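Local atomic coordinates of heterokaryon incompatibility protein s (Podospora anserina, PDB entry 2WVQ), a protein that forms a prion and drives heterokaryon incompatibility, triggering a lethal reaction with het-S of incompatible cells so that only compatible fused cells survive. Residues L21-V26 with K64-P69; K85-E90 with A168-E173; K100-Y105 with A153-K158; I190-V195 with A220-A225. The protein carries 2 engineered substitutions. All coordinates share one frame; numbering follows the deposited sequence.

Interaction 1: L21-V26 with K64-P69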
# COMPACT_ATOMS: atom_id res chain seq x y z
N LEU A 21 -18.94 -2.14 3.77
CA LEU A 21 -17.51 -1.90 3.38
C LEU A 21 -17.22 -2.34 1.94
O LEU A 21 -16.58 -1.62 1.17
CB LEU A 21 -16.57 -2.64 4.35
CG LEU A 21 -16.57 -2.23 5.84
CD1 LEU A 21 -15.93 -3.30 6.75
CD2 LEU A 21 -15.96 -0.83 6.07
N PHE A 22 -17.74 -3.51 1.55
CA PHE A 22 -17.64 -3.99 0.15
C PHE A 22 -18.20 -3.02 -0.87
O PHE A 22 -17.53 -2.72 -1.86
CB PHE A 22 -18.30 -5.36 -0.06
CG PHE A 22 -18.36 -5.78 -1.50
CD1 PHE A 22 -17.27 -6.42 -2.10
CD2 PHE A 22 -19.47 -5.52 -2.26
CE1 PHE A 22 -17.31 -6.79 -3.44
CE2 PHE A 22 -19.54 -5.91 -3.63
CZ PHE A 22 -18.47 -6.54 -4.20
N ASN A 23 -19.43 -2.54 -0.64
CA ASN A 23 -20.08 -1.60 -1.57
C ASN A 23 -19.32 -0.27 -1.68
O ASN A 23 -19.22 0.30 -2.76
CB ASN A 23 -21.58 -1.37 -1.27
CG ASN A 23 -22.44 -2.64 -1.53
OD1 ASN A 23 -22.26 -3.34 -2.53
ND2 ASN A 23 -23.31 -2.96 -0.59
N ASN A 24 -18.74 0.15 -0.56
CA ASN A 24 -17.79 1.31 -0.53
C ASN A 24 -16.52 1.15 -1.37
O ASN A 24 -16.11 2.11 -2.05
CB ASN A 24 -17.51 1.71 0.93
CG ASN A 24 -18.77 2.26 1.63
OD1 ASN A 24 -19.73 2.66 0.96
ND2 ASN A 24 -18.76 2.31 2.96
N CYS A 25 -15.92 -0.04 -1.34
CA CYS A 25 -14.78 -0.43 -2.16
C CYS A 25 -15.08 -0.28 -3.65
O CYS A 25 -14.31 0.35 -4.41
CB CYS A 25 -14.31 -1.89 -1.86
SG CYS A 25 -13.49 -2.20 -0.26
N VAL A 26 -16.19 -0.87 -4.08
CA VAL A 26 -16.60 -0.79 -5.51
C VAL A 26 -16.80 0.69 -5.88
O VAL A 26 -16.29 1.17 -6.90
CB VAL A 26 -17.87 -1.64 -5.82
CG1 VAL A 26 -18.34 -1.44 -7.36
CG2 VAL A 26 -17.60 -3.12 -5.50
N LYS A 64 -23.42 -13.51 -2.97
CA LYS A 64 -24.72 -12.93 -2.59
C LYS A 64 -24.57 -11.96 -1.40
O LYS A 64 -25.30 -12.02 -0.40
CB LYS A 64 -25.75 -14.05 -2.28
CG LYS A 64 -25.88 -15.04 -3.42
CD LYS A 64 -26.99 -16.08 -3.18
CE LYS A 64 -27.59 -16.58 -4.52
NZ LYS A 64 -26.62 -17.35 -5.36
N ILE A 65 -23.59 -11.06 -1.54
CA ILE A 65 -23.20 -10.11 -0.52
C ILE A 65 -24.35 -9.29 0.07
O ILE A 65 -24.39 -9.02 1.27
CB ILE A 65 -22.03 -9.14 -1.08
CG1 ILE A 65 -21.50 -8.19 0.00
CG2 ILE A 65 -22.53 -8.34 -2.26
CD1 ILE A 65 -20.39 -8.75 0.89
N ASN A 66 -25.29 -8.90 -0.77
CA ASN A 66 -26.41 -8.07 -0.34
C ASN A 66 -27.62 -8.81 0.26
O ASN A 66 -28.50 -8.19 0.87
CB ASN A 66 -26.87 -7.22 -1.51
CG ASN A 66 -25.93 -6.12 -1.79
OD1 ASN A 66 -25.69 -5.80 -2.96
ND2 ASN A 66 -25.31 -5.57 -0.72
N ASP A 67 -27.64 -10.14 0.11
CA ASP A 67 -28.79 -10.96 0.52
C ASP A 67 -28.47 -11.84 1.71
O ASP A 67 -29.36 -12.15 2.51
CB ASP A 67 -29.26 -11.86 -0.63
CG ASP A 67 -29.63 -11.08 -1.89
OD1 ASP A 67 -30.22 -9.98 -1.82
OD2 ASP A 67 -29.37 -11.63 -2.97
N ASP A 68 -27.21 -12.23 1.83
CA ASP A 68 -26.73 -13.13 2.87
C ASP A 68 -26.44 -12.35 4.19
O ASP A 68 -25.56 -11.49 4.22
CB ASP A 68 -25.49 -13.89 2.36
CG ASP A 68 -24.96 -14.94 3.35
OD1 ASP A 68 -24.10 -15.75 2.95
OD2 ASP A 68 -25.34 -14.94 4.52
N PRO A 69 -27.21 -12.65 5.26
CA PRO A 69 -27.10 -11.92 6.52
C PRO A 69 -25.74 -12.00 7.21
O PRO A 69 -25.43 -11.09 7.97
CB PRO A 69 -28.21 -12.51 7.39
CG PRO A 69 -28.53 -13.85 6.78
CD PRO A 69 -28.28 -13.67 5.31
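The Phe22 ring has Ile65 set obliquely against one of its sides, and one of its faces carries the methyl Val26 CG2 from the next turn of the same helix, 3.7 Å above the plane and offset toward the rim. Asn23 and Asn66 bring a second pair of flat groups together: their amides approach from opposite directions, the planes 32° apart. Both asparagines are partly exposed, which suits polar side chains.

Ile65 packs obliquely along the CB, CD2 and CE2 side of Phe22, a buried spot that suits a branched apolar chain. Its CG1, anti to the backbone N (chi1 -175°), leads the contact with Phe22 CD2. The two atoms are 4.0 Å apart, Ile65 CG1 to Phe22 CD2. Ile65 CG2 reaches Phe22 CE2 at 4.1 Å, and CD1 lies near Phe22 CB. The chain turns at Lys64, whose positive phi belongs to a Schellman motif closing the preceding helix. Lys64 O then accepts two backbone bonds, from Asp67 N (3.0 Å) and Asp68 N (2.9 Å), which hold the turn compact beside Ile65.

Within the helical globular domain the contact ties helix 18-28 to the loop leaving helix 42-62. Phe22 also meets Trp59 and Leu56 of that helix, while Ile65 reaches back to Val18 and Ala19. Leu21 and Cys25 of the same N-terminal helix lean on helix 79-108 through Val88, Ile91 and Leu92.

Interaction 2: K85-E90 with A168-E173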
# COMPACT_ATOMS: atom_id res chain seq x y z
N LYS A 85 -14.02 -9.22 5.76
CA LYS A 85 -14.10 -7.90 6.39
C LYS A 85 -12.72 -7.21 6.47
O LYS A 85 -12.59 -6.03 6.15
CB LYS A 85 -14.68 -8.07 7.80
CG LYS A 85 -14.94 -6.74 8.48
CD LYS A 85 -15.66 -6.92 9.79
CE LYS A 85 -16.11 -5.55 10.32
NZ LYS A 85 -15.15 -5.10 11.37
N SER A 86 -11.71 -7.94 6.92
CA SER A 86 -10.34 -7.44 6.89
C SER A 86 -9.89 -7.06 5.49
O SER A 86 -9.29 -6.01 5.31
CB SER A 86 -9.41 -8.46 7.50
OG SER A 86 -8.14 -7.89 7.69
N ILE A 87 -10.19 -7.89 4.49
CA ILE A 87 -9.70 -7.67 3.11
C ILE A 87 -10.30 -6.40 2.52
O ILE A 87 -9.63 -5.57 1.89
CB ILE A 87 -10.00 -8.87 2.18
CG1 ILE A 87 -9.03 -10.01 2.45
CG2 ILE A 87 -9.85 -8.43 0.72
CD1 ILE A 87 -9.58 -11.40 2.14
N VAL A 88 -11.60 -6.26 2.74
CA VAL A 88 -12.36 -5.12 2.28
C VAL A 88 -11.90 -3.80 3.03
O VAL A 88 -11.76 -2.75 2.40
CB VAL A 88 -13.85 -5.61 2.41
CG1 VAL A 88 -14.68 -4.97 3.52
CG2 VAL A 88 -14.46 -5.96 1.01
N GLU A 89 -11.60 -3.88 4.33
CA GLU A 89 -11.04 -2.74 5.06
C GLU A 89 -9.67 -2.37 4.45
O GLU A 89 -9.41 -1.20 4.20
CB GLU A 89 -10.91 -3.01 6.57
CG GLU A 89 -12.20 -2.96 7.33
CD GLU A 89 -12.13 -3.61 8.69
OE1 GLU A 89 -13.07 -3.38 9.48
OE2 GLU A 89 -11.17 -4.36 8.98
N GLU A 90 -8.82 -3.37 4.19
CA GLU A 90 -7.53 -3.14 3.52
C GLU A 90 -7.63 -2.57 2.07
O GLU A 90 -6.81 -1.72 1.68
CB GLU A 90 -6.63 -4.37 3.62
CG GLU A 90 -5.15 -3.95 3.94
CD GLU A 90 -4.19 -5.10 4.01
OE1 GLU A 90 -3.07 -4.96 3.47
OE2 GLU A 90 -4.54 -6.14 4.61
N ALA A 168 -6.32 -7.12 -7.41
CA ALA A 168 -6.33 -8.48 -7.98
C ALA A 168 -5.94 -9.50 -6.92
O ALA A 168 -6.63 -10.52 -6.77
CB ALA A 168 -5.39 -8.59 -9.22
N ARG A 169 -4.87 -9.22 -6.18
CA ARG A 169 -4.44 -10.06 -5.08
C ARG A 169 -5.47 -10.14 -3.94
O ARG A 169 -5.69 -11.21 -3.38
CB ARG A 169 -3.04 -9.68 -4.54
CG ARG A 169 -1.89 -9.75 -5.57
CD ARG A 169 -2.12 -10.81 -6.65
NE ARG A 169 -1.81 -10.25 -7.98
CZ ARG A 169 -2.39 -10.61 -9.12
NH1 ARG A 169 -3.34 -11.55 -9.16
NH2 ARG A 169 -2.00 -10.02 -10.26
N PHE A 170 -6.11 -9.03 -3.62
CA PHE A 170 -7.13 -9.04 -2.59
C PHE A 170 -8.37 -9.87 -3.01
O PHE A 170 -8.94 -10.53 -2.16
CB PHE A 170 -7.54 -7.63 -2.17
CG PHE A 170 -6.54 -6.93 -1.26
CD1 PHE A 170 -6.16 -5.60 -1.52
CD2 PHE A 170 -5.99 -7.56 -0.15
CE1 PHE A 170 -5.28 -4.92 -0.67
CE2 PHE A 170 -5.10 -6.89 0.69
CZ PHE A 170 -4.74 -5.57 0.43
N VAL A 171 -8.75 -9.82 -4.29
CA VAL A 171 -9.89 -10.58 -4.81
C VAL A 171 -9.51 -12.07 -4.93
O VAL A 171 -10.38 -12.93 -4.76
CB VAL A 171 -10.55 -9.95 -6.11
CG1 VAL A 171 -11.75 -10.79 -6.60
CG2 VAL A 171 -11.02 -8.54 -5.89
N ASP A 172 -8.22 -12.37 -5.15
CA ASP A 172 -7.69 -13.75 -5.02
C ASP A 172 -7.97 -14.29 -3.61
O ASP A 172 -8.47 -15.41 -3.47
CB ASP A 172 -6.18 -13.85 -5.26
CG ASP A 172 -5.78 -13.63 -6.72
OD1 ASP A 172 -4.56 -13.48 -6.99
OD2 ASP A 172 -6.67 -13.61 -7.60
N GLU A 173 -7.61 -13.50 -2.60
CA GLU A 173 -7.83 -13.85 -1.18
C GLU A 173 -9.33 -14.06 -0.85
O GLU A 173 -9.69 -15.03 -0.17
CB GLU A 173 -7.24 -12.76 -0.27
CG GLU A 173 -5.84 -13.02 0.24
CD GLU A 173 -5.44 -12.08 1.38
OE1 GLU A 173 -5.33 -12.54 2.55
OE2 GLU A 173 -5.23 -10.87 1.11
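Ile87 is the first residue along 85-90 to meet the helix segment 168-173, and its two branches divide the work between Phe170 and Glu173. CG2, anti to the backbone N, lies 3.8 Å from Phe170 CB and 3.7 Å from Phe170 O. CD1, at the end of the other branch, presses on Glu173 CB at 3.6 Å, so the aliphatic root of an acidic residue completes an apolar seat. Val88, one residue on, points away and packs on Leu21 of helix 18-28, which lets helix 79-108 serve two neighbours at once.

The segments pair as antiparallel helices, their directions 170° apart and their axes 10.1 Å from each other, in the bundle that forms the globular domain. Glu89 turns to its own helix, with a salt bridge back to Lys85 whose hydrogen bond is weak, and to Lys100 of the second subunit.

Next comes Glu90, which crosses Phe170 at about a right angle. Its OE1 lies 3.5 Å from Phe170 CZ, at the ring edge and in its plane, where the weakly positive C-H rim suits a carboxylate oxygen; the carboxylate itself is turned 72° against the ring. Glu90 OE2 pairs with Arg104 of the second subunit, which also holds Glu173 OE1. Glu90 OE2 and Glu173 OE2 stand 5.9 Å apart, and that arginine would offset the repulsion expected between two such acids at the dimer interface.

Interaction 3: K100-Y105 with A153-K158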
# COMPACT_ATOMS: atom_id res chain seq x y z
N LYS A 100 -3.96 10.40 -0.74
CA LYS A 100 -2.94 11.24 -0.09
C LYS A 100 -1.75 11.44 -1.01
O LYS A 100 -1.22 12.55 -1.09
CB LYS A 100 -2.45 10.64 1.23
CG LYS A 100 -3.50 10.57 2.29
CD LYS A 100 -2.95 9.90 3.50
CE LYS A 100 -3.94 9.95 4.64
NZ LYS A 100 -4.24 11.35 5.09
N THR A 101 -1.33 10.38 -1.70
CA THR A 101 -0.29 10.50 -2.73
C THR A 101 -0.68 11.49 -3.85
O THR A 101 0.11 12.40 -4.22
CB THR A 101 0.16 9.10 -3.24
OG1 THR A 101 0.65 8.38 -2.12
CG2 THR A 101 1.26 9.19 -4.26
N SER A 102 -1.90 11.34 -4.36
CA SER A 102 -2.43 12.24 -5.38
C SER A 102 -2.49 13.70 -4.89
O SER A 102 -2.11 14.61 -5.62
CB SER A 102 -3.81 11.76 -5.83
OG SER A 102 -4.46 12.72 -6.63
N LYS A 103 -2.96 13.92 -3.66
CA LYS A 103 -3.08 15.24 -3.07
C LYS A 103 -1.74 15.94 -2.92
O LYS A 103 -1.65 17.16 -3.07
CB LYS A 103 -3.85 15.18 -1.75
CG LYS A 103 -5.35 15.54 -1.94
CD LYS A 103 -6.32 15.16 -0.79
CE LYS A 103 -5.81 15.54 0.62
NZ LYS A 103 -4.84 14.49 1.10
N ARG A 104 -0.70 15.14 -2.64
CA ARG A 104 0.66 15.64 -2.50
C ARG A 104 1.22 16.13 -3.83
O ARG A 104 1.98 17.12 -3.87
CB ARG A 104 1.57 14.59 -1.88
CG ARG A 104 1.39 14.46 -0.39
CD ARG A 104 2.56 13.78 0.27
NE ARG A 104 2.97 12.51 -0.34
CZ ARG A 104 2.44 11.32 -0.09
NH1 ARG A 104 1.41 11.18 0.74
NH2 ARG A 104 2.95 10.25 -0.69
N TYR A 105 0.82 15.45 -4.90
CA TYR A 105 1.14 15.88 -6.26
C TYR A 105 0.43 17.19 -6.66
O TYR A 105 1.09 18.11 -7.20
CB TYR A 105 0.82 14.77 -7.26
CG TYR A 105 1.30 15.06 -8.65
CD1 TYR A 105 2.57 14.68 -9.07
CD2 TYR A 105 0.48 15.74 -9.56
CE1 TYR A 105 3.01 14.96 -10.37
CE2 TYR A 105 0.90 16.01 -10.85
CZ TYR A 105 2.16 15.63 -11.25
OH TYR A 105 2.56 15.92 -12.53
N ALA A 153 -7.15 12.22 -8.94
CA ALA A 153 -6.43 11.63 -10.06
C ALA A 153 -5.25 10.78 -9.64
O ALA A 153 -4.57 11.08 -8.67
CB ALA A 153 -5.96 12.74 -11.03
N LEU A 154 -5.00 9.73 -10.40
CA LEU A 154 -3.73 9.02 -10.38
C LEU A 154 -2.78 9.69 -11.39
O LEU A 154 -3.06 9.69 -12.59
CB LEU A 154 -3.92 7.57 -10.79
CG LEU A 154 -4.78 6.72 -9.85
CD1 LEU A 154 -5.09 5.35 -10.44
CD2 LEU A 154 -4.04 6.57 -8.54
N TYR A 155 -1.67 10.23 -10.89
CA TYR A 155 -0.78 11.06 -11.73
C TYR A 155 0.46 10.31 -12.24
O TYR A 155 1.23 10.84 -13.07
CB TYR A 155 -0.38 12.35 -10.96
CG TYR A 155 -1.50 13.31 -10.66
CD1 TYR A 155 -1.97 13.48 -9.35
CD2 TYR A 155 -2.06 14.10 -11.66
CE1 TYR A 155 -2.99 14.41 -9.06
CE2 TYR A 155 -3.07 15.01 -11.39
CZ TYR A 155 -3.54 15.14 -10.08
OH TYR A 155 -4.54 16.04 -9.79
N ASP A 156 0.68 9.09 -11.76
CA ASP A 156 1.79 8.28 -12.28
C ASP A 156 1.35 6.84 -12.53
O ASP A 156 0.42 6.38 -11.90
CB ASP A 156 2.98 8.30 -11.31
CG ASP A 156 2.61 7.77 -9.96
OD1 ASP A 156 1.93 8.50 -9.20
OD2 ASP A 156 2.96 6.60 -9.68
N GLY A 157 2.04 6.15 -13.44
CA GLY A 157 1.74 4.75 -13.79
C GLY A 157 1.79 3.79 -12.60
O GLY A 157 0.98 2.86 -12.50
N LYS A 158 2.72 4.06 -11.69
CA LYS A 158 3.03 3.13 -10.59
C LYS A 158 1.99 3.12 -9.47
O LYS A 158 1.83 2.12 -8.78
CB LYS A 158 4.44 3.40 -10.03
CG LYS A 158 5.53 3.63 -11.10
CD LYS A 158 5.73 2.41 -12.05
CE LYS A 158 5.11 2.63 -13.45
NZ LYS A 158 4.43 1.42 -14.02
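Ser102 on one face of helix 100-105 looks onto Ala153 and Tyr155, where 153-158 leaves a short strand and turns toward a new helix; the backbones come nearest at Ser102 and Leu154, with CA atoms 6.1 Å apart. Asp156 stands at the N-cap position of that helix, its side chain accepting from a backbone N in the first turn.

With OG anti to the backbone N (chi1 170°), the Ser102 hydroxyl is carried out to the strand. It donates to Ala153 O at 2.6 Å, in the carbonyl plane and on a lone pair, with a C=O...O angle of 143°. The hydroxyl satisfies a carbonyl near the end of the strand, and a short side chain fits where the backbones come this close.

One turn later Tyr105 forms an offset stack with Tyr155, centroids 4.4 Å apart and planes at 22°; flat rings suit such stacking. Tyr155 CB sits above the middle of the Tyr105 ring as a CH-pi contact, 3.8 Å from its centroid. The Tyr155 ring is sandwiched, with Tyr105 CD2 3.3 Å above one face and Ala153 CB 3.5 Å above the other, both offset toward the rim.

Leu154 starts out away from helix 100-105 and packs on Val32 and Leu34 of the parallel strand 32-34 and Ile163 of helix 157-176. The contact thus ties the small two-stranded sheet to helix 79-108, whose Lys100 and Arg104 face the second subunit.

Interaction 4: I190-V195 with A220-A225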
# COMPACT_ATOMS: atom_id res chain seq x y z
N ILE A 190 -21.62 -14.80 -18.63
CA ILE A 190 -22.77 -13.90 -18.78
C ILE A 190 -22.36 -12.43 -19.06
O ILE A 190 -23.03 -11.73 -19.83
CB ILE A 190 -23.70 -14.00 -17.52
CG1 ILE A 190 -24.30 -15.40 -17.40
CG2 ILE A 190 -24.77 -12.89 -17.55
CD1 ILE A 190 -24.92 -15.71 -16.04
N GLU A 191 -21.27 -11.96 -18.44
CA GLU A 191 -20.80 -10.58 -18.64
C GLU A 191 -20.40 -10.36 -20.09
O GLU A 191 -20.62 -9.28 -20.67
CB GLU A 191 -19.59 -10.29 -17.76
CG GLU A 191 -19.88 -10.36 -16.29
CD GLU A 191 -18.64 -10.21 -15.44
OE1 GLU A 191 -17.53 -10.06 -16.00
OE2 GLU A 191 -18.79 -10.24 -14.21
N ILE A 192 -19.84 -11.41 -20.67
CA ILE A 192 -19.23 -11.40 -21.98
C ILE A 192 -20.18 -11.85 -23.13
O ILE A 192 -19.79 -11.86 -24.29
CB ILE A 192 -17.91 -12.24 -21.91
CG1 ILE A 192 -16.73 -11.44 -22.45
CG2 ILE A 192 -18.06 -13.65 -22.54
CD1 ILE A 192 -15.51 -11.55 -21.58
N GLU A 193 -21.43 -12.19 -22.82
CA GLU A 193 -22.35 -12.64 -23.87
C GLU A 193 -22.86 -11.56 -24.82
O GLU A 193 -23.26 -11.86 -25.94
CB GLU A 193 -23.48 -13.55 -23.34
CG GLU A 193 -24.37 -12.99 -22.26
CD GLU A 193 -25.64 -13.81 -22.10
OE1 GLU A 193 -25.73 -14.63 -21.16
OE2 GLU A 193 -26.55 -13.65 -22.95
N GLU A 194 -22.83 -10.29 -24.40
CA GLU A 194 -23.32 -9.22 -25.26
C GLU A 194 -22.25 -8.69 -26.22
O GLU A 194 -22.55 -8.02 -27.22
CB GLU A 194 -23.90 -8.09 -24.42
CG GLU A 194 -24.90 -7.22 -25.15
CD GLU A 194 -26.16 -7.02 -24.35
OE1 GLU A 194 -26.19 -7.38 -23.15
OE2 GLU A 194 -27.15 -6.50 -24.93
N VAL A 195 -21.00 -9.01 -25.93
CA VAL A 195 -19.90 -8.52 -26.76
C VAL A 195 -19.58 -9.55 -27.85
O VAL A 195 -19.04 -10.63 -27.59
CB VAL A 195 -18.68 -8.04 -25.88
CG1 VAL A 195 -18.19 -9.11 -24.94
CG2 VAL A 195 -17.54 -7.52 -26.73
N ALA A 220 -11.32 -15.62 -24.28
CA ALA A 220 -10.59 -16.61 -25.05
C ALA A 220 -11.52 -17.70 -25.59
O ALA A 220 -11.43 -18.07 -26.77
CB ALA A 220 -9.46 -17.22 -24.22
N GLN A 221 -12.40 -18.21 -24.73
CA GLN A 221 -13.37 -19.24 -25.11
C GLN A 221 -14.29 -18.73 -26.22
O GLN A 221 -14.71 -19.50 -27.08
CB GLN A 221 -14.21 -19.70 -23.90
CG GLN A 221 -13.60 -20.85 -23.05
CD GLN A 221 -14.10 -20.84 -21.56
OE1 GLN A 221 -14.71 -19.86 -21.07
NE2 GLN A 221 -13.82 -21.93 -20.86
N LYS A 222 -14.61 -17.44 -26.20
CA LYS A 222 -15.55 -16.87 -27.17
C LYS A 222 -14.92 -16.58 -28.54
O LYS A 222 -15.54 -16.83 -29.58
CB LYS A 222 -16.23 -15.62 -26.60
CG LYS A 222 -17.42 -15.17 -27.43
CD LYS A 222 -18.36 -14.23 -26.61
CE LYS A 222 -19.52 -13.86 -27.59
NZ LYS A 222 -20.76 -13.45 -26.82
N ILE A 223 -13.69 -16.08 -28.54
CA ILE A 223 -13.00 -15.77 -29.81
C ILE A 223 -12.52 -17.02 -30.55
O ILE A 223 -12.38 -16.99 -31.77
CB ILE A 223 -11.86 -14.71 -29.66
CG1 ILE A 223 -10.96 -14.99 -28.44
CG2 ILE A 223 -12.46 -13.32 -29.53
CD1 ILE A 223 -10.03 -13.84 -28.04
N ASP A 224 -12.30 -18.11 -29.81
CA ASP A 224 -11.92 -19.39 -30.42
C ASP A 224 -13.13 -20.16 -30.98
O ASP A 224 -13.00 -20.86 -31.98
CB ASP A 224 -11.12 -20.26 -29.44
CG ASP A 224 -9.71 -19.71 -29.20
OD1 ASP A 224 -8.95 -19.56 -30.17
OD2 ASP A 224 -9.38 -19.42 -28.02
N ALA A 225 -14.28 -20.00 -30.32
CA ALA A 225 -15.55 -20.60 -30.77
C ALA A 225 -15.94 -20.21 -32.21
O ALA A 225 -15.97 -19.02 -32.58
CB ALA A 225 -16.68 -20.24 -29.80
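Lys222, on the last helix of the chain, lies opposite the bend where helix 181-191 ends and the backbone runs on as a turn; the closest CA atoms, of Ile192 and Lys222, are 8.4 Å apart, a gap that a long side chain can span. Lys222 does so fully stretched: CG is anti to the backbone N (chi1 -168°) and the chain stays extended to its end, which delivers the ammonium group among the carbonyls of the turn.

Lys222 NZ donates to Ile192 O at 3.1 Å. It meets the oxygen at a C=O...N angle of 132°, and the nitrogen is tilted 17° from the carbonyl plane. Glu193 O also lies 3.1 Å from NZ, and Val195 O comes within 3.3 Å of Lys222 CE, so oxygens of three residues gather round the tip of one chain. The methylenes are used as well: CD passes Ile192 CG2 at 4.1 Å, the two side chains sliding past one another in opposite directions. An apolar Ile192 suits its buried place, where it packs on Leu204 and on Ala218 and Ala219 of the helix that bears Lys222. Glu196 gives the ammonium only a long, weak ion pair.

A lysine laid against carbonyls of the turn that follows a helix C-terminus is a familiar arrangement, its positive charge probably favoured by the partial negative charge there. Here it fastens the chain's final helix to the end of helix 181-191.

Overall arrangement
From the N terminus, interaction 1 closes the first loop, bringing helix 18-28 against the turn after helix 42-62, before interaction 2 opens. Interaction 2 then spans a far longer excursion, from helix 79-108 to helix 157-176, and interaction 3 lies within it, joining the later part of helix 79-108 to strand 152-154 and the turn before helix 157-176. Interaction 4 follows in series, tying the last helix to the end of helix 181-191. No two contacts cross. Interactions 1 and 2 touch where helix 18-28 packs on helix 79-108; interactions 2 and 3, with centres 22 Å apart, both face the second subunit, while interactions 3 and 4 lie on opposite sides of the chain's centre.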